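Local atomic coordinates of putative sugar binding protein (PDB entry 3KNZ), a protein that probably binds phosphosugars or related carbohydrate derivatives through paired SIS-type domains. Residues 168-173 / 324-329. Sequence-based numbering, arbitrary orientation.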
# COMPACT_ATOMS: atom_id res chain seq x y z
N ASN A 168 -6.01 -19.13 -8.93
CA ASN A 168 -4.69 -19.76 -9.10
C ASN A 168 -3.94 -19.74 -7.77
O ASN A 168 -3.46 -20.77 -7.31
CB ASN A 168 -3.89 -19.02 -10.19
CG ASN A 168 -2.86 -19.90 -10.87
OD1 ASN A 168 -3.19 -20.99 -11.34
ND2 ASN A 168 -1.63 -19.42 -10.97
N LEU A 169 -3.85 -18.56 -7.15
CA LEU A 169 -3.20 -18.41 -5.83
C LEU A 169 -3.80 -19.30 -4.75
O LEU A 169 -3.08 -19.85 -3.92
CB LEU A 169 -3.29 -16.95 -5.37
CG LEU A 169 -2.35 -15.94 -6.01
CD1 LEU A 169 -2.91 -14.53 -5.90
CD2 LEU A 169 -0.95 -16.03 -5.40
N MSE A 170 -5.13 -19.43 -4.75
CA MSE A 170 -5.83 -20.26 -3.76
C MSE A 170 -5.56 -21.75 -3.97
O MSE A 170 -5.45 -22.51 -3.01
CB MSE A 170 -7.34 -19.98 -3.78
CG MSE A 170 -7.71 -18.62 -3.20
SE MSE A 170 -9.60 -18.29 -3.24
CE MSE A 170 -9.67 -16.68 -2.15
N LEU A 171 -5.45 -22.16 -5.23
CA LEU A 171 -5.13 -23.56 -5.53
C LEU A 171 -3.70 -23.89 -5.09
O LEU A 171 -3.42 -25.01 -4.66
CB LEU A 171 -5.34 -23.87 -7.01
CG LEU A 171 -6.79 -23.77 -7.50
CD1 LEU A 171 -6.84 -24.08 -8.99
CD2 LEU A 171 -7.74 -24.66 -6.69
N LEU A 172 -2.79 -22.93 -5.18
CA LEU A 172 -1.43 -23.17 -4.72
C LEU A 172 -1.47 -23.47 -3.22
O LEU A 172 -0.84 -24.43 -2.76
CB LEU A 172 -0.51 -21.98 -5.02
CG LEU A 172 0.93 -22.10 -4.50
CD1 LEU A 172 1.58 -23.39 -4.98
CD2 LEU A 172 1.77 -20.89 -4.92
N ALA A 173 -2.22 -22.67 -2.47
CA ALA A 173 -2.36 -22.84 -1.02
C ALA A 173 -2.90 -24.22 -0.66
O ALA A 173 -2.46 -24.83 0.32
CB ALA A 173 -3.27 -21.76 -0.44
N PHE A 324 -14.77 -17.35 -0.32
CA PHE A 324 -14.94 -17.22 -1.76
C PHE A 324 -15.88 -16.12 -2.24
O PHE A 324 -16.03 -15.93 -3.45
CB PHE A 324 -15.35 -18.58 -2.33
CG PHE A 324 -14.52 -19.71 -1.79
CD1 PHE A 324 -13.13 -19.69 -1.91
CD2 PHE A 324 -15.11 -20.79 -1.16
CE1 PHE A 324 -12.35 -20.72 -1.40
CE2 PHE A 324 -14.33 -21.82 -0.65
CZ PHE A 324 -12.95 -21.79 -0.78
N ALA A 325 -16.46 -15.37 -1.32
CA ALA A 325 -17.33 -14.25 -1.70
C ALA A 325 -16.54 -13.22 -2.52
O ALA A 325 -17.11 -12.36 -3.19
CB ALA A 325 -17.94 -13.61 -0.48
N VAL A 326 -15.21 -13.29 -2.46
CA VAL A 326 -14.39 -12.35 -3.21
C VAL A 326 -14.67 -12.45 -4.72
O VAL A 326 -14.54 -11.47 -5.45
CB VAL A 326 -12.88 -12.54 -2.91
CG1 VAL A 326 -12.61 -12.28 -1.43
CG2 VAL A 326 -12.42 -13.93 -3.32
N PHE A 327 -15.06 -13.64 -5.19
CA PHE A 327 -15.38 -13.83 -6.60
C PHE A 327 -16.73 -13.19 -6.98
O PHE A 327 -17.01 -12.97 -8.16
CB PHE A 327 -15.41 -15.32 -6.94
CG PHE A 327 -14.09 -16.05 -6.70
CD1 PHE A 327 -13.03 -15.90 -7.58
CD2 PHE A 327 -13.95 -16.92 -5.64
CE1 PHE A 327 -11.83 -16.57 -7.38
CE2 PHE A 327 -12.76 -17.60 -5.43
CZ PHE A 327 -11.70 -17.42 -6.30
N GLU A 328 -17.56 -12.91 -5.98
CA GLU A 328 -18.89 -12.33 -6.20
C GLU A 328 -18.93 -10.81 -6.15
O GLU A 328 -19.46 -10.17 -7.06
CB GLU A 328 -19.90 -12.83 -5.15
CG GLU A 328 -20.32 -14.28 -5.25
CD GLU A 328 -21.37 -14.65 -4.21
OE1 GLU A 328 -22.52 -14.96 -4.59
OE2 GLU A 328 -21.07 -14.59 -3.00
N TYR A 329 -18.39 -10.24 -5.08
CA TYR A 329 -18.46 -8.78 -4.88
C TYR A 329 -17.70 -7.90 -5.90
O TYR A 329 -17.96 -6.71 -5.98
CB TYR A 329 -18.08 -8.43 -3.43
CG TYR A 329 -19.16 -8.82 -2.45
CD1 TYR A 329 -20.24 -7.98 -2.21
CD2 TYR A 329 -19.12 -10.03 -1.77
CE1 TYR A 329 -21.25 -8.32 -1.32
CE2 TYR A 329 -20.12 -10.38 -0.87
CZ TYR A 329 -21.18 -9.52 -0.65
OH TYR A 329 -22.19 -9.85 0.23
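Met170, a selenomethionine here, has CG beside its backbone N and anti to the carbonyl carbon (chi1 -71°), and its chain stays extended beyond CG, which carries SE and CE far enough from helix 161-179 to enter the group formed by Phe324, Val326 and Phe327. The side chains span a wide gap: the nearest CA atoms, those of Met170 and Phe324, are 9.8 Å apart. Both rings meet the selenium. Phe324 presents its edge: SE lies 87° off the ring normal, with Phe324 CD1 4.0 Å from Met170 SE. Phe327 is approached obliquely, at 69° off its normal, as its side chain and that of Met170 run past each other in opposite directions; Phe327 CZ comes to 3.8 Å from Met170 SE. Beyond the selenium, Met170 CE meets Val326 CG2 tip to tip at 4.1 Å, and the same CG2 lies over one face of the Phe327 ring near its rim. Phe71 of helix 59-76 also touches Met170, while Phe199 of helix 185-215 packs edge-to-face with Phe327. The contact thus joins helix 161-179 to the turn leading into helix 326-339 and to that helix's first residues. With all four residues buried and no hydrogen bond across it, the fit depends on Met-aromatic and apolar packing, on shape rather than directional polar bonds.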